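Local atomic coordinates of putative cobalamin synthesis related protein (Corynebacterium diphtheriae, PDB entry 2NPN), a protein that binds S-adenosylmethionine and probably acts as a precorrin-6A synthase (deacetylating), a methyltransferase of cobalamin biosynthesis. Residues H164-T167 with E173-A176; R169-T174 with C182-D187; T190-V195 with E229-L234. One frame throughout, in Å; residues are numbered along the deposited sequence.

Contact 1: residues H164-T167 with E173-A176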
loop_
_atom_site.group_PDB
_atom_site.type_symbol
_atom_site.label_atom_id
_atom_site.label_comp_id
_atom_site.label_asym_id
_atom_site.label_seq_id
_atom_site.Cartn_x
_atom_site.Cartn_y
_atom_site.Cartn_z
ATOM N N HIS A 164 -0.370 -13.126 11.963
ATOM C CA HIS A 164 0.228 -13.608 10.736
ATOM C C HIS A 164 -0.337 -12.776 9.583
ATOM O O HIS A 164 -1.518 -12.896 9.274
ATOM C CB HIS A 164 -0.112 -15.071 10.560
ATOM C CG HIS A 164 0.682 -15.732 9.492
ATOM N ND1 HIS A 164 1.987 -16.108 9.688
ATOM C CD2 HIS A 164 0.372 -16.050 8.223
ATOM C CE1 HIS A 164 2.451 -16.638 8.566
ATOM N NE2 HIS A 164 1.486 -16.600 7.659
ATOM N N ILE A 165 0.493 -12.022 8.899
ATOM C CA ILE A 165 0.064 -11.222 7.776
ATOM C C ILE A 165 0.542 -11.932 6.512
ATOM O O ILE A 165 1.734 -12.296 6.384
ATOM C CB ILE A 165 0.652 -9.812 7.832
ATOM C CG1 ILE A 165 0.381 -9.101 9.169
ATOM C CG2 ILE A 165 0.198 -8.962 6.617
ATOM C CD1 ILE A 165 1.063 -7.768 9.338
ATOM N N THR A 166 -0.379 -12.118 5.579
ATOM C CA THR A 166 -0.043 -12.874 4.412
ATOM C C THR A 166 -0.882 -12.452 3.221
ATOM O O THR A 166 -1.631 -11.479 3.266
ATOM C CB THR A 166 -0.067 -14.380 4.700
ATOM O OG1 THR A 166 0.642 -15.079 3.667
ATOM C CG2 THR A 166 -1.527 -14.890 4.833
ATOM N N THR A 167 -0.733 -13.181 2.142
ATOM C CA THR A 167 -1.409 -12.835 0.878
ATOM C C THR A 167 -2.503 -13.860 0.593
ATOM O O THR A 167 -2.505 -14.975 1.141
ATOM C CB THR A 167 -0.411 -12.875 -0.277
ATOM O OG1 THR A 167 0.028 -14.233 -0.471
ATOM C CG2 THR A 167 0.801 -11.926 -0.014
ATOM N N GLU A 173 -2.157 -22.347 1.894
ATOM C CA GLU A 173 -0.994 -23.077 2.394
ATOM C C GLU A 173 -0.578 -22.683 3.818
ATOM O O GLU A 173 0.358 -23.255 4.379
ATOM C CB GLU A 173 0.214 -22.913 1.441
ATOM C CG GLU A 173 0.013 -23.457 0.030
ATOM C CD GLU A 173 -0.700 -22.501 -0.929
ATOM O OE1 GLU A 173 -1.020 -21.356 -0.533
ATOM O OE2 GLU A 173 -0.931 -22.916 -2.093
ATOM N N THR A 174 -1.292 -21.731 4.419
ATOM C CA THR A 174 -0.981 -21.245 5.750
ATOM C C THR A 174 -1.457 -22.240 6.828
ATOM O O THR A 174 -2.538 -22.807 6.707
ATOM C CB THR A 174 -1.633 -19.865 5.960
ATOM O OG1 THR A 174 -1.176 -18.992 4.908
ATOM C CG2 THR A 174 -1.295 -19.255 7.359
ATOM N N SER A 175 -0.654 -22.456 7.870
ATOM C CA SER A 175 -1.048 -23.433 8.915
ATOM C C SER A 175 -2.351 -23.018 9.594
ATOM O O SER A 175 -2.701 -21.822 9.684
ATOM C CB SER A 175 0.037 -23.595 9.982
ATOM O OG SER A 175 0.103 -22.439 10.789
ATOM N N ALA A 176 -3.086 -24.019 10.078
ATOM C CA ALA A 176 -4.275 -23.745 10.861
ATOM C C ALA A 176 -3.940 -22.875 12.062
ATOM O O ALA A 176 -4.688 -21.993 12.416
ATOM C CB ALA A 176 -4.907 -25.072 11.322
HETATM O O HOH W 1 1.201 -17.470 4.979
#

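Contact 2: residues R169-T174 with C182-D187. With SAM (S-adenosylmethionine), chain C.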
loop_
_atom_site.group_PDB
_atom_site.type_symbol
_atom_site.label_atom_id
_atom_site.label_comp_id
_atom_site.label_asym_id
_atom_site.label_seq_id
_atom_site.Cartn_x
_atom_site.Cartn_y
_atom_site.Cartn_z
ATOM N N ARG A 169 -2.864 -15.542 -2.095
ATOM C CA ARG A 169 -2.193 -16.690 -2.706
ATOM C C ARG A 169 -1.622 -17.653 -1.646
ATOM O O ARG A 169 -1.713 -18.879 -1.804
ATOM C CB ARG A 169 -1.100 -16.177 -3.652
ATOM C CG ARG A 169 -0.195 -17.200 -4.278
ATOM C CD ARG A 169 0.835 -16.500 -5.178
ATOM N NE ARG A 169 1.617 -17.434 -6.000
ATOM C CZ ARG A 169 1.531 -17.590 -7.330
ATOM N NH1 ARG A 169 0.688 -16.874 -8.087
ATOM N NH2 ARG A 169 2.309 -18.480 -7.930
ATOM N N ASN A 170 -1.018 -17.112 -0.582
ATOM C CA ASN A 170 -0.411 -17.942 0.465
ATOM C C ASN A 170 -1.452 -18.556 1.433
ATOM O O ASN A 170 -1.126 -19.491 2.164
ATOM C CB ASN A 170 0.539 -17.103 1.374
ATOM C CG ASN A 170 1.791 -16.599 0.670
ATOM O OD1 ASN A 170 2.186 -17.110 -0.388
ATOM N ND2 ASN A 170 2.442 -15.591 1.286
ATOM N N LEU A 171 -2.664 -17.997 1.472
ATOM C CA LEU A 171 -3.622 -18.344 2.556
ATOM C C LEU A 171 -3.953 -19.847 2.614
ATOM O O LEU A 171 -3.953 -20.435 3.710
ATOM C CB LEU A 171 -4.921 -17.503 2.477
ATOM C CG LEU A 171 -5.839 -17.655 3.706
ATOM C CD1 LEU A 171 -5.138 -17.302 5.053
ATOM C CD2 LEU A 171 -7.145 -16.903 3.505
ATOM N N PRO A 172 -4.273 -20.459 1.461
ATOM C CA PRO A 172 -4.548 -21.904 1.512
ATOM C C PRO A 172 -3.420 -22.774 2.054
ATOM O O PRO A 172 -3.720 -23.855 2.582
ATOM C CB PRO A 172 -4.802 -22.264 0.049
ATOM C CG PRO A 172 -5.248 -21.030 -0.606
ATOM C CD PRO A 172 -4.456 -19.930 0.092
ATOM N N GLU A 173 -2.157 -22.347 1.894
ATOM C CA GLU A 173 -0.994 -23.077 2.394
ATOM C C GLU A 173 -0.578 -22.683 3.818
ATOM O O GLU A 173 0.358 -23.255 4.379
ATOM C CB GLU A 173 0.214 -22.913 1.441
ATOM C CG GLU A 173 0.013 -23.457 0.030
ATOM C CD GLU A 173 -0.700 -22.501 -0.929
ATOM O OE1 GLU A 173 -1.020 -21.356 -0.533
ATOM O OE2 GLU A 173 -0.931 -22.916 -2.093
ATOM N N THR A 174 -1.292 -21.731 4.419
ATOM C CA THR A 174 -0.981 -21.245 5.750
ATOM C C THR A 174 -1.457 -22.240 6.828
ATOM O O THR A 174 -2.538 -22.807 6.707
ATOM C CB THR A 174 -1.633 -19.865 5.960
ATOM O OG1 THR A 174 -1.176 -18.992 4.908
ATOM C CG2 THR A 174 -1.295 -19.255 7.359
ATOM N N CYS A 182 -5.065 -14.005 11.484
ATOM C CA CYS A 182 -4.289 -13.619 10.349
ATOM C C CYS A 182 -4.940 -12.471 9.618
ATOM O O CYS A 182 -6.129 -12.215 9.741
ATOM C CB CYS A 182 -4.073 -14.812 9.446
ATOM S SG CYS A 182 -5.540 -15.484 8.702
ATOM N N VAL A 183 -4.091 -11.716 8.952
ATOM C CA VAL A 183 -4.496 -10.595 8.092
ATOM C C VAL A 183 -4.144 -10.959 6.654
ATOM O O VAL A 183 -3.029 -11.438 6.383
ATOM C CB VAL A 183 -3.762 -9.318 8.481
ATOM C CG1 VAL A 183 -4.121 -8.167 7.491
ATOM C CG2 VAL A 183 -4.087 -8.943 9.923
ATOM N N VAL A 184 -5.070 -10.762 5.724
ATOM C CA VAL A 184 -4.894 -11.148 4.339
ATOM C C VAL A 184 -4.966 -9.907 3.424
ATOM O O VAL A 184 -5.913 -9.121 3.503
ATOM C CB VAL A 184 -5.901 -12.171 3.881
ATOM C CG1 VAL A 184 -5.627 -12.635 2.467
ATOM C CG2 VAL A 184 -5.984 -13.353 4.860
HETATM N N MSE A 185 -3.911 -9.746 2.652
HETATM C CA MSE A 185 -3.781 -8.684 1.672
HETATM C C MSE A 185 -3.592 -9.297 0.283
HETATM O O MSE A 185 -3.320 -10.488 0.125
HETATM C CB MSE A 185 -2.582 -7.771 2.028
HETATM C CG MSE A 185 -2.709 -7.235 3.424
HETATM SE SE MSE A 185 -1.194 -6.138 4.040
HETATM C CE MSE A 185 -1.672 -4.530 3.112
ATOM N N LEU A 186 -3.701 -8.452 -0.747
ATOM C CA LEU A 186 -3.400 -8.890 -2.106
ATOM C C LEU A 186 -4.283 -10.103 -2.537
ATOM O O LEU A 186 -3.869 -10.894 -3.377
ATOM C CB LEU A 186 -1.926 -9.211 -2.266
ATOM C CG LEU A 186 -1.004 -8.011 -2.123
ATOM C CD1 LEU A 186 0.449 -8.464 -2.066
ATOM C CD2 LEU A 186 -1.179 -7.077 -3.334
ATOM N N ASP A 187 -5.508 -10.195 -2.045
ATOM C CA ASP A 187 -6.388 -11.306 -2.444
ATOM C C ASP A 187 -7.249 -10.845 -3.604
ATOM O O ASP A 187 -8.132 -10.017 -3.418
ATOM C CB ASP A 187 -7.329 -11.758 -1.297
ATOM C CG ASP A 187 -8.149 -13.003 -1.643
ATOM O OD1 ASP A 187 -7.976 -13.601 -2.742
ATOM O OD2 ASP A 187 -8.952 -13.394 -0.776
HETATM N N SAM C . 2.124 -0.438 1.391
HETATM C CA SAM C . 0.651 -0.675 1.477
HETATM C C SAM C . 0.148 -0.546 2.903
HETATM O O SAM C . -1.081 -0.703 3.134
HETATM O OXT SAM C . 0.951 -0.243 3.808
HETATM C CB SAM C . 0.290 -2.049 0.885
HETATM C CG SAM C . 0.517 -2.157 -0.624
HETATM S SD SAM C . -0.013 -3.722 -1.401
HETATM C CE SAM C . 0.604 -3.345 -3.067
HETATM C "C5'" SAM C . -1.776 -3.555 -1.851
HETATM C "C4'" SAM C . -2.743 -4.276 -0.895
HETATM O "O4'" SAM C . -2.937 -3.488 0.232
HETATM C "C3'" SAM C . -4.153 -4.502 -1.442
HETATM O "O3'" SAM C . -4.240 -5.649 -2.249
HETATM C "C2'" SAM C . -4.997 -4.601 -0.199
HETATM O "O2'" SAM C . -4.783 -5.856 0.423
HETATM C "C1'" SAM C . -4.315 -3.519 0.612
HETATM N N9 SAM C . -4.936 -2.187 0.440
HETATM C C8 SAM C . -4.268 -1.038 0.049
HETATM N N7 SAM C . -5.096 0.010 0.074
HETATM C C5 SAM C . -6.301 -0.445 0.532
HETATM C C6 SAM C . -7.499 0.192 0.822
HETATM N N6 SAM C . -7.668 1.528 0.643
HETATM N N1 SAM C . -8.563 -0.564 1.300
HETATM C C2 SAM C . -8.394 -1.912 1.551
HETATM N N3 SAM C . -7.213 -2.544 1.274
HETATM C C4 SAM C . -6.165 -1.829 0.795
HETATM O O HOH W 2 -2.120 -12.967 -3.474
#

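Contact 3: residues T190-V195 with E229-L234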
loop_
_atom_site.group_PDB
_atom_site.type_symbol
_atom_site.label_atom_id
_atom_site.label_comp_id
_atom_site.label_asym_id
_atom_site.label_seq_id
_atom_site.Cartn_x
_atom_site.Cartn_y
_atom_site.Cartn_z
ATOM N N THR A 190 -11.316 -14.802 -3.324
ATOM C CA THR A 190 -12.206 -14.791 -2.125
ATOM C C THR A 190 -11.725 -15.916 -1.187
ATOM O O THR A 190 -12.452 -16.845 -0.837
ATOM C CB THR A 190 -13.749 -14.949 -2.415
ATOM O OG1 THR A 190 -13.987 -16.231 -3.010
ATOM C CG2 THR A 190 -14.288 -13.785 -3.301
ATOM N N ALA A 191 -10.472 -15.800 -0.751
ATOM C CA ALA A 191 -9.780 -16.923 -0.128
ATOM C C ALA A 191 -10.346 -17.326 1.242
ATOM O O ALA A 191 -10.141 -18.464 1.688
ATOM C CB ALA A 191 -8.233 -16.650 -0.083
ATOM N N TRP A 192 -11.081 -16.426 1.897
ATOM C CA TRP A 192 -11.782 -16.752 3.125
ATOM C C TRP A 192 -12.719 -17.960 2.955
ATOM O O TRP A 192 -12.953 -18.703 3.902
ATOM C CB TRP A 192 -12.575 -15.572 3.679
ATOM C CG TRP A 192 -13.627 -14.962 2.758
ATOM C CD1 TRP A 192 -14.912 -15.368 2.630
ATOM C CD2 TRP A 192 -13.466 -13.850 1.887
ATOM N NE1 TRP A 192 -15.560 -14.565 1.745
ATOM C CE2 TRP A 192 -14.705 -13.611 1.285
ATOM C CE3 TRP A 192 -12.398 -13.013 1.577
ATOM C CZ2 TRP A 192 -14.894 -12.579 0.375
ATOM C CZ3 TRP A 192 -12.595 -11.981 0.702
ATOM C CH2 TRP A 192 -13.834 -11.785 0.097
ATOM N N GLN A 193 -13.296 -18.100 1.777
ATOM C CA GLN A 193 -14.261 -19.188 1.581
ATOM C C GLN A 193 -13.587 -20.546 1.674
ATOM O O GLN A 193 -14.228 -21.560 2.057
ATOM C CB GLN A 193 -14.958 -18.989 0.230
ATOM C CG GLN A 193 -15.920 -17.790 0.177
ATOM C CD GLN A 193 -17.178 -18.001 1.023
ATOM O OE1 GLN A 193 -17.116 -17.974 2.243
ATOM N NE2 GLN A 193 -18.329 -18.250 0.363
ATOM N N ASP A 194 -12.302 -20.596 1.333
ATOM C CA ASP A 194 -11.555 -21.839 1.210
ATOM C C ASP A 194 -10.987 -22.356 2.535
ATOM O O ASP A 194 -10.653 -23.540 2.634
ATOM C CB ASP A 194 -10.409 -21.636 0.208
ATOM C CG ASP A 194 -10.891 -21.064 -1.142
ATOM O OD1 ASP A 194 -11.923 -21.529 -1.669
ATOM O OD2 ASP A 194 -10.221 -20.148 -1.662
ATOM N N VAL A 195 -10.874 -21.497 3.538
ATOM C CA VAL A 195 -10.192 -21.878 4.773
ATOM C C VAL A 195 -11.051 -21.797 6.035
ATOM O O VAL A 195 -10.618 -22.187 7.107
ATOM C CB VAL A 195 -8.937 -21.028 5.001
ATOM C CG1 VAL A 195 -7.973 -21.235 3.833
ATOM C CG2 VAL A 195 -9.265 -19.541 5.137
ATOM N N GLU A 229 -19.976 -11.921 -3.082
ATOM C CA GLU A 229 -20.884 -11.321 -4.066
ATOM C C GLU A 229 -20.623 -9.811 -4.105
ATOM O O GLU A 229 -20.525 -9.213 -5.188
ATOM C CB GLU A 229 -22.365 -11.582 -3.721
ATOM C CG GLU A 229 -22.822 -13.045 -3.687
ATOM C CD GLU A 229 -24.022 -13.261 -2.731
ATOM O OE1 GLU A 229 -24.656 -12.241 -2.332
ATOM O OE2 GLU A 229 -24.349 -14.435 -2.378
ATOM N N LEU A 230 -20.508 -9.202 -2.920
ATOM C CA LEU A 230 -20.288 -7.776 -2.782
ATOM C C LEU A 230 -18.982 -7.395 -3.483
ATOM O O LEU A 230 -18.897 -6.401 -4.207
ATOM C CB LEU A 230 -20.212 -7.400 -1.292
ATOM C CG LEU A 230 -19.902 -5.940 -0.990
ATOM C CD1 LEU A 230 -20.981 -4.959 -1.519
ATOM C CD2 LEU A 230 -19.752 -5.837 0.504
ATOM N N LYS A 231 -17.941 -8.187 -3.269
ATOM C CA LYS A 231 -16.610 -7.835 -3.810
ATOM C C LYS A 231 -16.672 -7.804 -5.356
ATOM O O LYS A 231 -16.147 -6.886 -5.996
ATOM C CB LYS A 231 -15.564 -8.828 -3.269
ATOM C CG LYS A 231 -14.132 -8.601 -3.772
ATOM C CD LYS A 231 -13.167 -9.513 -3.124
ATOM C CE LYS A 231 -11.731 -9.269 -3.535
ATOM N NZ LYS A 231 -10.823 -10.037 -2.687
ATOM N N GLN A 232 -17.373 -8.758 -5.944
ATOM C CA GLN A 232 -17.539 -8.782 -7.393
ATOM C C GLN A 232 -18.362 -7.594 -7.887
ATOM O O GLN A 232 -18.015 -6.995 -8.901
ATOM C CB GLN A 232 -18.146 -10.110 -7.831
ATOM C CG GLN A 232 -17.115 -11.222 -7.867
ATOM C CD GLN A 232 -17.732 -12.604 -7.769
ATOM O OE1 GLN A 232 -18.250 -12.991 -6.718
ATOM N NE2 GLN A 232 -17.675 -13.358 -8.859
ATOM N N GLN A 233 -19.456 -7.279 -7.183
ATOM C CA GLN A 233 -20.322 -6.144 -7.499
ATOM C C GLN A 233 -19.480 -4.850 -7.532
ATOM O O GLN A 233 -19.506 -4.095 -8.515
ATOM C CB GLN A 233 -21.477 -6.037 -6.474
ATOM C CG GLN A 233 -22.511 -7.219 -6.518
ATOM C CD GLN A 233 -23.459 -7.369 -5.279
ATOM O OE1 GLN A 233 -23.365 -6.644 -4.266
ATOM N NE2 GLN A 233 -24.412 -8.316 -5.394
ATOM N N LEU A 234 -18.674 -4.651 -6.487
ATOM C CA LEU A 234 -17.838 -3.462 -6.383
ATOM C C LEU A 234 -16.750 -3.404 -7.450
ATOM O O LEU A 234 -16.471 -2.311 -7.982
ATOM C CB LEU A 234 -17.204 -3.374 -5.007
ATOM C CG LEU A 234 -18.191 -3.173 -3.845
ATOM C CD1 LEU A 234 -17.515 -3.357 -2.493
ATOM C CD2 LEU A 234 -18.844 -1.803 -3.981
#

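Contact 1: residues H164-T167 with E173-A176
H164 and T174 reach for each other from opposite directions, the strand 164-167 holding one and the loop 173-176 the other. The tight spot is a methyl-to-ring contact: CG2 of T174 sits 3.7 Å from CD2 of the H164 imidazole, approaching it obliquely. With CG anti to the backbone N (chi1 -168°), the histidine swings its ring out from the strand toward that methyl. T166 is a looser neighbour. The T166 and T174 side chains slide past each other in opposite directions, with CG2 of T166 4.1 Å from OG1 of T174.

Beside this packing the polar ends are held apart, with a water between them. The water lies at the ring edge, in the imidazole plane, 2.8 Å from NE2 of H164. It is 2.8 Å from OG1 of T166 as well, and donates to OG1 of T174 across 2.8 Å. The two threonines are buried, while H164 remains partly exposed, the more open side of the contact. Both threonine hydroxyls also bond to N170, T166 OG1 to its side-chain ND2 and T174 OG1 to its backbone O.

Direct contact is thus confined to a methyl-ring touch and a loose brush between the threonines. The water links three polar atoms that do not meet directly, alongside the N170 bonds of the two hydroxyls, and behaves as a structural part of the join between edge strand and loop.

Contact 2: residues R169-T174 with C182-D187
The loop that links the neighbouring parallel strands 164-167 and 181-185 of the mixed sheet folds back over one face of the second strand, and L171 is the residue it presses down. L171 stands in a short 3-10 segment, 171-173, and its CG lies anti to the backbone N (chi1 -170°), which carries the branched end to the sheet. It crosses V184 at about a right angle and straddles one valine methyl: CD2 of L171 is 4.0 Å from CG2 of V184, and CD1 of L171 is equally close to that CG2. CD1 of L171 also lies 4.1 Å from SG of C182, in one of two modelled conformers, so this touch is less certain. Y245 of strand 243-249 and A191 pack on the same leucine. V183, between C182 and V184 on the strand, points away from the loop and packs on V145 of helix 144-152.

Further along, a water accepts from N of R169 and donates to O of L186 over 2.7 Å, tying the start of the loop to the strand's exit. L186 has left the strand in a left-handed helical backbone conformation. Its N donates to ribose O2' of S-adenosylmethionine at 3.0 Å, nearly straight at 159°, and only weakly to O3'. The terminal CE of M185, a selenomethionine, comes within 3.3 Å of ribose O4'. S-adenosylmethionine contacts made by a strand end and the residue after it are consistent with the tetrapyrrole methylase fold, in which the methyl donor lies between two alpha/beta domains.

Contact 3: residues T190-V195 with E229-L234
K231 leaves its helix with CG anti to the backbone N (chi1 179°) and stays extended to the end, while W192 holds CG between its own N and carbonyl carbon (chi1 58°). These torsions bring the lysine chain obliquely past the outer edge of the indole: CD of K231 is 4.0 Å from CH2 of W192, near the ring plane. From the loop, CG2 of T190 reaches the same CD of K231 more loosely, at 4.4 Å. T190 also covers part of one indole face, its CB lying 3.8 Å above the W192 ring plane and offset toward the rim.

The methylenes do the packing, and the ammonium group reaches beyond them. NZ of K231 forms a salt bridge with D243, which binds S-adenosylmethionine through its backbone O, and hydrogen-bonds to the backbone O atoms of D187 and K189. That anchorage probably fixes the lysine's extended course.

The contact lays the loop and short, weakly bonded helix of 190-195, after strand 181-185, against helix 220-238. W192 bonds through NE1 to G224 of that helix and meets Y245 of strand 243-249 edge-to-face, with W204 of strand 200-206 touching it too.

Overall arrangement
Along the chain the contacts come in order. Contacts 1 and 2 overlap, sharing E173 and T174, and contact 3 opens after contact 2 has closed. The first two have centres about 5 Å apart and belong to neighbouring strands, 164-167 and 181-185, of the mixed sheet, joined by backbone bonds such as T166 N to V183 O. Contact 3, which joins 190-195 to helix 220-238, lies about 13 Å from contact 2, centre to centre, and about 17 Å from contact 1. L171 bridges contacts 2 and 3 by packing on V195. The loop, sheet and helix thereby form one continuous body of packing, with S-adenosylmethionine bound where strand 181-185 ends.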